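Local coordinates for Gp26 (Listeria phage P40, PDB 4JZ5), which probably hydrolyses glycosidic bonds of the Listeria cell-wall peptidoglycan, as the catalytic domain of a family 25 glycosyl hydrolase endolysin, at residues E93-V98 with I136-G141; P111-L116 with G144-L149; A82-G87 with N130-F135; E60-H65 with K102-L107; D27-Q32 with V48-N53. All blocks are in the same frame, centred on the assembly; numbering follows the deposited sequence.

Interaction 1: residues E93-V98 with I136-G141; sequences EANMLV and IDHVKG
A94 and V139 meet where two neighbouring outer helices of the beta/alpha-barrel pack together. The axes of the two segments run in roughly the same direction, 34° apart, and come within 8.9 Å. V139 CG2 lies 3.7 Å from A94 CB and equally close to A94 O, so the small alanine lets the valine branch reach the opposite backbone. The other branch, V139 CG1, meets L97 CD2 at 4.1 Å, the two side chains crossing at about a right angle. V98 CG2 closes the contact over V139 CA. H138 sits on the outer side. Its CG is anti to the backbone N (chi1 -170°), which carries the ring across to the first helix. CD2 of H138 rests 3.6 Å from A94 CB. F135, one turn back on helix 128-143, packs on A94 and L97, while L97 also touches L78 and H80 of strand 76-81. V139 reaches inward to V147. The inner side of the contact is therefore apolar and buried, and the polar pair lies on the partly exposed side. There H138 NE2 donates to N95 OD1 at 2.8 Å. The acceptor is in the imidazole plane, but the bond is bent, with an angle of 140° at the hydrogen.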
# COMPACT_ATOMS: atom_id res chain seq x y z
N GLU A 93 9.60 -13.45 0.24
CA GLU A 93 8.98 -12.18 -0.13
C GLU A 93 8.50 -11.42 1.10
O GLU A 93 8.65 -10.19 1.17
CB GLU A 93 7.82 -12.39 -1.12
CG GLU A 93 8.33 -12.74 -2.51
CD GLU A 93 7.40 -12.38 -3.65
OE1 GLU A 93 6.41 -11.62 -3.43
OE2 GLU A 93 7.69 -12.81 -4.78
N ALA A 94 7.94 -12.11 2.08
CA ALA A 94 7.58 -11.45 3.33
C ALA A 94 8.81 -10.80 3.96
O ALA A 94 8.72 -9.67 4.46
CB ALA A 94 6.95 -12.45 4.28
N ASN A 95 9.95 -11.48 3.90
CA ASN A 95 11.18 -10.91 4.42
C ASN A 95 11.67 -9.70 3.64
O ASN A 95 12.36 -8.86 4.20
CB ASN A 95 12.27 -11.97 4.49
CG ASN A 95 12.05 -12.94 5.62
OD1 ASN A 95 11.42 -12.60 6.62
ND2 ASN A 95 12.58 -14.15 5.48
N MET A 96 11.32 -9.58 2.36
CA MET A 96 11.61 -8.36 1.61
C MET A 96 10.90 -7.17 2.24
O MET A 96 11.47 -6.10 2.41
CB MET A 96 11.15 -8.48 0.15
CG MET A 96 11.96 -9.44 -0.72
SD MET A 96 13.62 -8.86 -1.14
CE MET A 96 13.32 -7.55 -2.31
N LEU A 97 9.63 -7.35 2.55
CA LEU A 97 8.87 -6.27 3.15
C LEU A 97 9.42 -5.94 4.55
O LEU A 97 9.54 -4.76 4.90
CB LEU A 97 7.38 -6.63 3.20
CG LEU A 97 6.44 -5.59 3.81
CD1 LEU A 97 6.58 -4.19 3.21
CD2 LEU A 97 5.01 -6.06 3.67
N VAL A 98 9.76 -6.96 5.33
CA VAL A 98 10.37 -6.71 6.64
C VAL A 98 11.69 -5.97 6.48
O VAL A 98 11.96 -4.99 7.21
CB VAL A 98 10.56 -8.03 7.41
CG1 VAL A 98 11.29 -7.79 8.75
CG2 VAL A 98 9.23 -8.70 7.67
N ILE A 136 1.28 -12.53 5.29
CA ILE A 136 0.83 -11.55 6.27
C ILE A 136 1.19 -11.99 7.69
O ILE A 136 1.71 -11.18 8.46
CB ILE A 136 -0.68 -11.32 6.09
CG1 ILE A 136 -0.91 -10.56 4.77
CG2 ILE A 136 -1.28 -10.59 7.29
CD1 ILE A 136 -2.35 -10.51 4.34
N ASP A 137 0.96 -13.25 8.01
CA ASP A 137 1.33 -13.75 9.32
C ASP A 137 2.82 -13.56 9.57
O ASP A 137 3.23 -13.21 10.68
CB ASP A 137 1.05 -15.25 9.43
CG ASP A 137 -0.43 -15.61 9.45
OD1 ASP A 137 -1.29 -14.73 9.55
OD2 ASP A 137 -0.72 -16.83 9.38
N HIS A 138 3.64 -13.83 8.56
CA HIS A 138 5.07 -13.70 8.75
C HIS A 138 5.47 -12.26 9.03
O HIS A 138 6.23 -11.97 9.96
CB HIS A 138 5.83 -14.26 7.55
CG HIS A 138 7.29 -14.38 7.79
ND1 HIS A 138 7.82 -15.37 8.59
CD2 HIS A 138 8.34 -13.63 7.38
CE1 HIS A 138 9.13 -15.22 8.65
NE2 HIS A 138 9.47 -14.18 7.92
N VAL A 139 4.96 -11.33 8.22
CA VAL A 139 5.33 -9.94 8.40
C VAL A 139 4.86 -9.41 9.77
O VAL A 139 5.60 -8.73 10.47
CB VAL A 139 4.77 -9.07 7.26
CG1 VAL A 139 5.09 -7.61 7.50
CG2 VAL A 139 5.33 -9.53 5.92
N LYS A 140 3.62 -9.72 10.14
CA LYS A 140 3.10 -9.30 11.44
C LYS A 140 3.96 -9.88 12.56
O LYS A 140 4.31 -9.18 13.52
CB LYS A 140 1.64 -9.73 11.62
CG LYS A 140 0.67 -8.91 10.79
CD LYS A 140 -0.76 -9.44 10.85
CE LYS A 140 -1.37 -9.43 12.24
NZ LYS A 140 -1.49 -8.07 12.82
N GLY A 141 4.30 -11.16 12.46
CA GLY A 141 5.07 -11.81 13.50
C GLY A 141 6.49 -11.30 13.63
O GLY A 141 7.06 -11.38 14.72

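Interaction 2: residues P111-L116 with G144-L149; sequences PTFLFL and GVKVGL
L114, F115 and L116 pair in parallel with V147, G148 and L149. The bonds step between the strands: L114 N to K146 O (3.0 Å), G148 N to L114 O (2.8 Å) and L116 N to G148 O (3.0 Å). Packing is tight at G148. F115 CD1 lies 3.6 Å from G148 CA, and F113 brings its ring edge to G148 N. L116 and L149 lie side by side, with CD2 of L116 4.0 Å from CD1 of L149. The other end is looser. T112 O and K146 N are bridged by a water instead of bonding directly. K146 is exposed, yet its CB sits over one face of the F113 ring, 3.8 Å from the centroid, in a CH-pi contact. The lysine then leads away. V145 CG1 packs on L114 CG. These strands precede and follow helix 128-143 in a beta-alpha-beta crossover, and the helix packs on them. L114 and V147 face V139 of that helix, strand 76-81 pairs on the far side of 114-117, and F115 meets W170 edge-to-face.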
# COMPACT_ATOMS: atom_id res chain seq x y z
N PRO A 111 7.70 3.87 9.39
CA PRO A 111 6.43 3.48 8.77
C PRO A 111 5.44 2.98 9.81
O PRO A 111 5.86 2.32 10.77
CB PRO A 111 6.84 2.33 7.84
CG PRO A 111 8.35 2.43 7.69
CD PRO A 111 8.80 2.97 9.02
N THR A 112 4.16 3.27 9.63
CA THR A 112 3.17 2.90 10.63
C THR A 112 2.20 1.82 10.17
O THR A 112 1.32 1.43 10.93
CB THR A 112 2.35 4.10 11.08
OG1 THR A 112 1.72 4.70 9.96
CG2 THR A 112 3.25 5.14 11.77
N PHE A 113 2.33 1.33 8.95
CA PHE A 113 1.42 0.32 8.42
C PHE A 113 2.11 -0.34 7.25
O PHE A 113 2.87 0.31 6.53
CB PHE A 113 0.09 0.97 7.98
CG PHE A 113 -1.14 0.20 8.37
CD1 PHE A 113 -1.54 -0.92 7.65
CD2 PHE A 113 -1.88 0.59 9.46
CE1 PHE A 113 -2.68 -1.63 8.03
CE2 PHE A 113 -3.02 -0.10 9.83
CZ PHE A 113 -3.42 -1.21 9.12
N LEU A 114 1.81 -1.62 7.03
CA LEU A 114 2.39 -2.37 5.93
C LEU A 114 1.27 -3.05 5.16
O LEU A 114 0.19 -3.29 5.70
CB LEU A 114 3.37 -3.42 6.46
CG LEU A 114 4.49 -2.89 7.36
CD1 LEU A 114 5.22 -4.04 8.01
CD2 LEU A 114 5.47 -2.02 6.59
N PHE A 115 1.52 -3.36 3.89
CA PHE A 115 0.51 -3.98 3.03
C PHE A 115 1.10 -5.01 2.09
O PHE A 115 2.19 -4.85 1.55
CB PHE A 115 -0.17 -2.92 2.16
CG PHE A 115 -1.02 -1.97 2.92
CD1 PHE A 115 -2.34 -2.29 3.18
CD2 PHE A 115 -0.54 -0.76 3.35
CE1 PHE A 115 -3.16 -1.41 3.87
CE2 PHE A 115 -1.36 0.11 4.05
CZ PHE A 115 -2.66 -0.23 4.31
N LEU A 116 0.31 -6.06 1.87
CA LEU A 116 0.50 -7.00 0.79
C LEU A 116 -0.36 -6.56 -0.40
O LEU A 116 -1.59 -6.50 -0.28
CB LEU A 116 0.07 -8.39 1.24
CG LEU A 116 0.04 -9.48 0.17
CD1 LEU A 116 1.39 -9.61 -0.50
CD2 LEU A 116 -0.37 -10.81 0.76
N GLY A 144 5.43 -6.75 14.41
CA GLY A 144 4.43 -6.20 15.31
C GLY A 144 3.65 -5.03 14.72
O GLY A 144 2.86 -4.40 15.44
N VAL A 145 3.88 -4.73 13.45
CA VAL A 145 3.20 -3.64 12.76
C VAL A 145 1.98 -4.22 12.08
O VAL A 145 1.99 -5.38 11.65
CB VAL A 145 4.16 -2.99 11.74
CG1 VAL A 145 3.47 -1.87 10.94
CG2 VAL A 145 5.38 -2.43 12.46
N LYS A 146 0.91 -3.44 11.97
CA LYS A 146 -0.28 -3.92 11.27
C LYS A 146 -0.01 -4.11 9.79
O LYS A 146 0.76 -3.38 9.17
CB LYS A 146 -1.45 -2.96 11.47
CG LYS A 146 -1.93 -2.90 12.91
CD LYS A 146 -3.19 -2.07 13.04
CE LYS A 146 -3.70 -2.01 14.47
NZ LYS A 146 -4.12 -3.34 14.98
N VAL A 147 -0.67 -5.12 9.22
CA VAL A 147 -0.49 -5.47 7.82
C VAL A 147 -1.86 -5.65 7.19
O VAL A 147 -2.65 -6.48 7.63
CB VAL A 147 0.31 -6.77 7.65
CG1 VAL A 147 0.48 -7.10 6.18
CG2 VAL A 147 1.66 -6.66 8.33
N GLY A 148 -2.11 -4.89 6.12
CA GLY A 148 -3.33 -5.01 5.35
C GLY A 148 -3.11 -5.67 4.00
O GLY A 148 -2.02 -6.13 3.68
N LEU A 149 -4.19 -5.69 3.21
CA LEU A 149 -4.24 -6.42 1.95
C LEU A 149 -4.87 -5.52 0.90
O LEU A 149 -5.89 -4.90 1.15
CB LEU A 149 -5.07 -7.69 2.12
CG LEU A 149 -5.25 -8.57 0.89
CD1 LEU A 149 -3.93 -9.11 0.38
CD2 LEU A 149 -6.20 -9.70 1.22
O HOH W 1 0.87 -0.59 12.83

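Interaction 3: residues A82-G87 with N130-F135; sequences ALFEGG and NECQRF
The F84 and F135 rings lie nearly parallel, their planes 29° apart, but are slid so far that they barely overlap. F84 CE2 comes 3.7 Å from F135 CD2. F84 CE1 approaches E131 CB at 3.6 Å, and CZ lies obliquely near the backbone around E131 and C132. The F84 torsion (chi1 45°) places CG between the backbone N and the carbonyl carbon, which turns the ring toward the helix. Beyond this pair, F84 also meets Y118, and F135 meets the ring of H80. L116 touches both phenylalanines.

The second flat group is the R134 guanidinium, which takes both its acceptors at its edge. NH1 donates to G87 O at 2.9 Å and, within the helix, to E131 OE1 at 2.8 Å. The latter is a salt bridge that uses the syn lone pair of the carboxylate oxygen. NH2 adds a weak bond to the same G87 O. The in-plane grip fixes the rotation of the guanidinium. T90 OG1 also bonds E131 OE1, and a water links E131 OE2 to G87 N. Each carboxylate oxygen thus has a polar partner. The backbone of G86 lies beside OE1, with its CA 3.6 Å away.

The arrangement joins the loop that follows strand 76-81 to helix 128-143. Such a strand-to-helix loop lies at the C-terminal end of the strands, the end that carries the active site in beta/alpha-barrels.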
# COMPACT_ATOMS: atom_id res chain seq x y z
N ALA A 82 3.50 -8.38 -4.64
CA ALA A 82 3.75 -9.81 -4.53
C ALA A 82 3.96 -10.52 -5.86
O ALA A 82 3.21 -10.30 -6.81
CB ALA A 82 2.59 -10.46 -3.82
N LEU A 83 4.94 -11.42 -5.87
CA LEU A 83 5.24 -12.27 -7.02
C LEU A 83 5.57 -13.70 -6.56
O LEU A 83 6.24 -14.44 -7.26
CB LEU A 83 6.43 -11.70 -7.79
CG LEU A 83 6.13 -10.37 -8.48
CD1 LEU A 83 7.40 -9.70 -8.98
CD2 LEU A 83 5.14 -10.55 -9.61
N PHE A 84 5.09 -14.10 -5.39
CA PHE A 84 5.63 -15.30 -4.77
C PHE A 84 5.16 -16.61 -5.41
O PHE A 84 4.04 -16.74 -5.89
CB PHE A 84 5.47 -15.31 -3.24
CG PHE A 84 4.12 -14.90 -2.71
CD1 PHE A 84 3.00 -15.70 -2.88
CD2 PHE A 84 3.98 -13.73 -1.99
CE1 PHE A 84 1.77 -15.33 -2.34
CE2 PHE A 84 2.76 -13.37 -1.43
CZ PHE A 84 1.66 -14.16 -1.61
N GLU A 85 6.06 -17.58 -5.38
CA GLU A 85 5.83 -18.88 -6.01
C GLU A 85 5.13 -19.89 -5.10
O GLU A 85 4.73 -20.95 -5.57
CB GLU A 85 7.16 -19.47 -6.48
CG GLU A 85 7.81 -18.66 -7.61
CD GLU A 85 9.04 -19.30 -8.22
OE1 GLU A 85 9.48 -20.37 -7.73
OE2 GLU A 85 9.56 -18.74 -9.23
N GLY A 86 4.98 -19.56 -3.81
CA GLY A 86 4.53 -20.51 -2.82
C GLY A 86 5.70 -20.98 -1.98
O GLY A 86 6.84 -20.62 -2.22
N GLY A 87 5.42 -21.80 -0.97
CA GLY A 87 6.47 -22.38 -0.17
C GLY A 87 7.41 -21.35 0.43
O GLY A 87 6.97 -20.32 0.93
N ASN A 130 -4.40 -18.94 1.19
CA ASN A 130 -3.47 -19.50 2.15
C ASN A 130 -2.10 -18.85 2.03
O ASN A 130 -1.46 -18.57 3.05
CB ASN A 130 -3.34 -21.00 1.98
CG ASN A 130 -4.57 -21.76 2.45
OD1 ASN A 130 -5.47 -21.21 3.09
ND2 ASN A 130 -4.61 -23.05 2.14
N GLU A 131 -1.63 -18.59 0.81
CA GLU A 131 -0.31 -18.02 0.64
C GLU A 131 -0.28 -16.55 1.07
O GLU A 131 0.68 -16.12 1.69
CB GLU A 131 0.20 -18.23 -0.78
CG GLU A 131 0.43 -19.71 -1.11
CD GLU A 131 1.44 -20.37 -0.21
OE1 GLU A 131 2.49 -19.77 0.07
OE2 GLU A 131 1.17 -21.50 0.23
N CYS A 132 -1.34 -15.80 0.77
CA CYS A 132 -1.44 -14.45 1.28
C CYS A 132 -1.40 -14.47 2.81
O CYS A 132 -0.76 -13.63 3.42
CB CYS A 132 -2.73 -13.78 0.80
SG CYS A 132 -2.67 -13.24 -0.91
N GLN A 133 -2.11 -15.42 3.42
CA GLN A 133 -2.12 -15.52 4.87
C GLN A 133 -0.73 -15.81 5.43
O GLN A 133 -0.33 -15.21 6.43
CB GLN A 133 -3.10 -16.59 5.35
CG GLN A 133 -3.38 -16.47 6.84
CD GLN A 133 -4.18 -15.24 7.13
OE1 GLN A 133 -5.32 -15.13 6.67
NE2 GLN A 133 -3.59 -14.26 7.78
N ARG A 134 -0.00 -16.73 4.80
CA ARG A 134 1.36 -17.03 5.23
C ARG A 134 2.23 -15.78 5.18
O ARG A 134 3.02 -15.53 6.11
CB ARG A 134 1.97 -18.15 4.39
CG ARG A 134 1.27 -19.49 4.56
CD ARG A 134 1.91 -20.54 3.67
NE ARG A 134 3.27 -20.85 4.10
CZ ARG A 134 4.36 -20.82 3.35
NH1 ARG A 134 4.31 -20.52 2.06
NH2 ARG A 134 5.52 -21.12 3.91
N PHE A 135 2.12 -15.01 4.10
CA PHE A 135 2.89 -13.78 3.97
C PHE A 135 2.56 -12.80 5.10
O PHE A 135 3.46 -12.29 5.76
CB PHE A 135 2.58 -13.16 2.60
CG PHE A 135 3.29 -11.85 2.33
CD1 PHE A 135 2.83 -10.67 2.89
CD2 PHE A 135 4.40 -11.81 1.50
CE1 PHE A 135 3.48 -9.47 2.65
CE2 PHE A 135 5.05 -10.61 1.24
CZ PHE A 135 4.59 -9.45 1.82
O HOH W 2 3.15 -23.21 0.38

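Interaction 4: residues E60-H65 with K102-L107; sequences ERLEQH and KKCRQL
E63, L62 and L107 carry most of this contact between the start of helix 62-72 and the end of helix 87-106. E63 takes part mainly through its aliphatic stem. Its CB and CG both lie 3.8 Å from L107 CD1, the two side chains crossing at about a right angle. Beyond CG the chain is extended, which takes the carboxylate past the leucine toward K103. OE2 of E63 stays 4.6 Å from K103 NZ, too far for a salt bridge. The opposite charges probably still attract. K103 bends at its last torsion (chi4 -70°), and its ammonium makes a cation-pi contact with Y58.

L62 works on the inner side. With chi1 at 168°, its CG is directed away from its own N, and CD1 meets C104 SG at 3.9 Å. CD2 touches K103 CD more loosely, at 4.4 Å. L62 and C104 both rest on L78 of strand 76-81, and L62 also reaches I49. The inner pair is buried, while E63, K103 and L107 lie on the solvent side. L107 is exposed to solvent and also touches K67.

The packing is that of two consecutive outer helices in a beta/alpha-barrel. They lie over the strands, with apolar groups inward and charged ends outward.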
# COMPACT_ATOMS: atom_id res chain seq x y z
N GLU A 60 13.12 1.33 -6.47
CA GLU A 60 14.26 2.21 -6.65
C GLU A 60 14.13 3.54 -5.92
O GLU A 60 15.13 4.22 -5.73
CB GLU A 60 14.47 2.48 -8.14
CG GLU A 60 14.82 1.24 -8.97
CD GLU A 60 13.61 0.49 -9.56
OE1 GLU A 60 12.52 0.42 -8.94
OE2 GLU A 60 13.76 -0.06 -10.68
N ARG A 61 12.92 3.93 -5.55
CA ARG A 61 12.70 5.18 -4.84
C ARG A 61 12.31 4.97 -3.38
O ARG A 61 11.92 5.93 -2.72
CB ARG A 61 11.64 6.04 -5.54
CG ARG A 61 11.98 6.45 -6.98
CD ARG A 61 13.09 7.47 -7.11
NE ARG A 61 13.50 7.56 -8.52
CZ ARG A 61 14.29 8.49 -9.03
NH1 ARG A 61 14.78 9.45 -8.26
NH2 ARG A 61 14.59 8.46 -10.32
N LEU A 62 12.39 3.74 -2.89
CA LEU A 62 12.00 3.46 -1.51
C LEU A 62 12.68 4.39 -0.51
O LEU A 62 12.01 5.04 0.31
CB LEU A 62 12.33 2.01 -1.15
CG LEU A 62 12.25 1.64 0.33
CD1 LEU A 62 10.84 1.79 0.85
CD2 LEU A 62 12.73 0.22 0.53
N GLU A 63 13.99 4.48 -0.57
CA GLU A 63 14.69 5.28 0.42
C GLU A 63 14.45 6.77 0.20
O GLU A 63 14.29 7.51 1.16
CB GLU A 63 16.16 4.92 0.44
CG GLU A 63 16.36 3.48 0.91
CD GLU A 63 17.79 3.03 0.91
OE1 GLU A 63 18.68 3.88 1.03
OE2 GLU A 63 18.02 1.80 0.77
N GLN A 64 14.43 7.20 -1.06
CA GLN A 64 14.14 8.60 -1.34
C GLN A 64 12.80 9.02 -0.77
O GLN A 64 12.68 10.06 -0.12
CB GLN A 64 14.17 8.86 -2.84
CG GLN A 64 13.86 10.28 -3.21
CD GLN A 64 13.59 10.44 -4.68
OE1 GLN A 64 14.43 10.06 -5.51
NE2 GLN A 64 12.43 10.96 -5.03
N HIS A 65 11.78 8.21 -1.02
CA HIS A 65 10.45 8.53 -0.56
C HIS A 65 10.36 8.47 0.95
O HIS A 65 9.76 9.34 1.57
CB HIS A 65 9.40 7.60 -1.19
CG HIS A 65 9.17 7.90 -2.63
ND1 HIS A 65 8.71 7.00 -3.58
CD2 HIS A 65 9.34 9.07 -3.28
CE1 HIS A 65 8.61 7.62 -4.74
NE2 HIS A 65 8.99 8.87 -4.59
N LYS A 102 12.84 -2.31 7.88
CA LYS A 102 14.08 -2.07 8.59
C LYS A 102 14.94 -1.01 7.91
O LYS A 102 15.56 -0.19 8.58
CB LYS A 102 14.86 -3.38 8.72
CG LYS A 102 14.20 -4.41 9.63
CD LYS A 102 14.97 -5.73 9.56
CE LYS A 102 14.53 -6.77 10.58
NZ LYS A 102 15.41 -7.98 10.50
N LYS A 103 15.01 -1.00 6.59
CA LYS A 103 15.77 0.00 5.87
C LYS A 103 15.24 1.41 6.16
O LYS A 103 16.00 2.35 6.36
CB LYS A 103 15.71 -0.26 4.37
CG LYS A 103 16.54 -1.43 3.86
CD LYS A 103 16.31 -1.63 2.37
CE LYS A 103 17.05 -2.83 1.84
NZ LYS A 103 18.51 -2.62 1.84
N CYS A 104 13.92 1.55 6.17
CA CYS A 104 13.33 2.83 6.51
C CYS A 104 13.73 3.25 7.92
O CYS A 104 14.12 4.38 8.15
CB CYS A 104 11.82 2.76 6.40
SG CYS A 104 11.22 2.62 4.69
N ARG A 105 13.65 2.32 8.86
CA ARG A 105 14.01 2.64 10.24
C ARG A 105 15.49 2.99 10.38
O ARG A 105 15.86 3.84 11.18
CB ARG A 105 13.61 1.52 11.20
CG ARG A 105 12.11 1.26 11.26
CD ARG A 105 11.70 0.68 12.61
NE ARG A 105 11.92 1.65 13.67
CZ ARG A 105 12.74 1.50 14.71
NH1 ARG A 105 13.45 0.40 14.89
NH2 ARG A 105 12.83 2.50 15.56
N GLN A 106 16.36 2.34 9.59
CA GLN A 106 17.78 2.67 9.59
C GLN A 106 18.01 4.13 9.20
O GLN A 106 18.99 4.74 9.65
CB GLN A 106 18.53 1.75 8.64
CG GLN A 106 20.03 2.00 8.57
CD GLN A 106 20.80 1.27 9.65
OE1 GLN A 106 20.36 0.24 10.17
NE2 GLN A 106 21.97 1.80 10.00
N LEU A 107 17.14 4.69 8.36
CA LEU A 107 17.26 6.08 7.93
C LEU A 107 16.54 7.02 8.88
O LEU A 107 16.48 8.23 8.64
CB LEU A 107 16.68 6.22 6.53
CG LEU A 107 17.42 5.41 5.47
CD1 LEU A 107 16.60 5.31 4.19
CD2 LEU A 107 18.79 6.03 5.19

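Interaction 5: residues D27-Q32 with V48-N53; sequences DISKWQ and VIRSSN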
# COMPACT_ATOMS: atom_id res chain seq x y z
N ASP A 27 -0.67 6.67 -2.85
CA ASP A 27 0.37 5.66 -2.87
C ASP A 27 1.30 5.96 -4.04
O ASP A 27 0.85 6.38 -5.10
CB ASP A 27 -0.19 4.23 -2.90
CG ASP A 27 -1.06 3.94 -4.08
OD1 ASP A 27 -2.28 4.14 -4.00
OD2 ASP A 27 -0.50 3.45 -5.09
N ILE A 28 2.60 5.79 -3.80
CA ILE A 28 3.64 6.15 -4.75
C ILE A 28 4.71 5.06 -4.79
O ILE A 28 4.81 4.20 -3.90
CB ILE A 28 4.28 7.53 -4.42
CG1 ILE A 28 4.94 7.51 -3.05
CG2 ILE A 28 3.24 8.62 -4.52
CD1 ILE A 28 5.70 8.80 -2.71
N SER A 29 5.51 5.13 -5.85
CA SER A 29 6.54 4.15 -6.12
C SER A 29 7.60 4.80 -6.99
O SER A 29 7.66 6.02 -7.12
CB SER A 29 5.95 2.95 -6.85
OG SER A 29 5.60 3.30 -8.18
N LYS A 30 8.42 3.98 -7.62
CA LYS A 30 9.41 4.50 -8.56
C LYS A 30 8.76 5.23 -9.73
O LYS A 30 9.44 6.00 -10.42
CB LYS A 30 10.30 3.36 -9.08
CG LYS A 30 9.60 2.39 -9.98
CD LYS A 30 9.79 2.75 -11.43
CE LYS A 30 10.28 1.56 -12.22
NZ LYS A 30 10.71 1.94 -13.59
N TRP A 31 7.47 5.01 -9.96
CA TRP A 31 6.78 5.69 -11.05
C TRP A 31 6.51 7.16 -10.75
O TRP A 31 6.07 7.91 -11.63
CB TRP A 31 5.48 4.95 -11.36
CG TRP A 31 5.75 3.59 -11.92
CD1 TRP A 31 5.50 2.40 -11.32
CD2 TRP A 31 6.33 3.29 -13.18
NE1 TRP A 31 5.89 1.36 -12.13
CE2 TRP A 31 6.41 1.88 -13.29
CE3 TRP A 31 6.80 4.07 -14.24
CZ2 TRP A 31 6.93 1.25 -14.41
CZ3 TRP A 31 7.32 3.43 -15.36
CH2 TRP A 31 7.38 2.04 -15.43
N GLN A 32 6.78 7.58 -9.52
CA GLN A 32 6.76 8.98 -9.13
C GLN A 32 8.18 9.35 -8.70
O GLN A 32 8.45 9.46 -7.50
CB GLN A 32 5.75 9.23 -8.01
CG GLN A 32 4.29 9.11 -8.43
CD GLN A 32 3.85 7.69 -8.68
OE1 GLN A 32 4.19 6.77 -7.91
NE2 GLN A 32 3.07 7.49 -9.73
N VAL A 48 1.33 5.75 1.16
CA VAL A 48 1.88 4.41 1.15
C VAL A 48 2.91 4.33 0.02
O VAL A 48 2.63 4.71 -1.10
CB VAL A 48 0.81 3.33 0.92
CG1 VAL A 48 1.33 1.98 1.42
CG2 VAL A 48 -0.49 3.69 1.64
N ILE A 49 4.12 3.84 0.32
CA ILE A 49 5.16 3.75 -0.68
C ILE A 49 5.50 2.31 -0.98
O ILE A 49 5.45 1.44 -0.11
CB ILE A 49 6.44 4.54 -0.29
CG1 ILE A 49 7.21 3.87 0.84
CG2 ILE A 49 6.07 5.96 0.09
CD1 ILE A 49 8.43 4.65 1.29
N ARG A 50 5.84 2.03 -2.23
CA ARG A 50 6.19 0.67 -2.63
C ARG A 50 7.54 0.27 -2.08
O ARG A 50 8.52 0.99 -2.25
CB ARG A 50 6.21 0.53 -4.15
CG ARG A 50 6.29 -0.93 -4.61
CD ARG A 50 6.05 -1.10 -6.09
NE ARG A 50 7.19 -0.67 -6.87
CZ ARG A 50 7.29 -0.81 -8.19
NH1 ARG A 50 6.31 -1.36 -8.88
NH2 ARG A 50 8.38 -0.38 -8.81
N SER A 51 7.60 -0.90 -1.43
CA SER A 51 8.83 -1.40 -0.86
C SER A 51 9.69 -2.19 -1.83
O SER A 51 10.92 -2.10 -1.81
CB SER A 51 8.52 -2.31 0.33
OG SER A 51 7.72 -3.43 -0.04
N SER A 52 9.03 -3.00 -2.67
CA SER A 52 9.71 -4.09 -3.34
C SER A 52 8.76 -4.75 -4.33
O SER A 52 7.54 -4.69 -4.18
CB SER A 52 10.18 -5.12 -2.30
OG SER A 52 9.25 -5.29 -1.25
N ASN A 53 9.36 -5.38 -5.33
CA ASN A 53 8.70 -6.23 -6.31
C ASN A 53 9.23 -7.64 -6.12
O ASN A 53 10.37 -7.94 -6.50
CB ASN A 53 9.04 -5.81 -7.74
CG ASN A 53 8.30 -4.57 -8.19
OD1 ASN A 53 7.57 -3.93 -7.44
ND2 ASN A 53 8.49 -4.22 -9.45
O HOH W 3 6.27 -1.44 -11.66
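Strands 25-28 and 46-53 run parallel here, held by I28 N to V48 O and R50 N to I28 O, both 2.9 Å. D27 and V48 side chains share one face of the sheet, while I28 and I49 share the other. I28 CG1 meets I49 CG2 at 3.7 Å, and both isoleucines pack on H65 of helix 62-72. After I28 the chain leaves the strand in a type I turn from S29 to Q32. S29 OG accepts from W31 N, an ST turn, and Q32 OE1 from S29 N.

R50 has two conformers; the one described has CG opposite the backbone N (chi1 -169°), and a bend at chi3 brings the guanidinium alongside the S29-Q32 turn. There S29 CB lies over one face of the guanidinium, 3.8 Å from R50 NE. K30 runs alongside, and its CD rests over the centre of the W31 ring. A water at the edges of both flat groups accepts from W31 NE1 and R50 NH1.

D59 forms a salt bridge with R50 NE and also accepts from K30 N. D27 is bonded through OD1 to Q193 and N210, and OD2 lies near another carboxylate, D208. The buried arginine charge is thus probably balanced by D59, tying turn to strand.

Overall arrangement
All five contacts belong to one beta/alpha-barrel-like domain whose strands form a single curled sheet. Interaction 5 comes first along the chain and is complete before the other four begin. Interactions 1, 3 and 4 alternate in sequence. Interactions 1 and 3 share helix 128-143, with centres about 10 Å apart. Interactions 1 and 4 share helix 87-106, about 17 Å apart. Interaction 2 lies in the sheet beneath interaction 1, where V139 touches L114 and V147. H65 connects interactions 4 and 5, whose centres are about 11 Å apart. F115 and V48 link interactions 2 and 5 through the sheet. Helix packing and strand pairing are thus interlocked around the barrel.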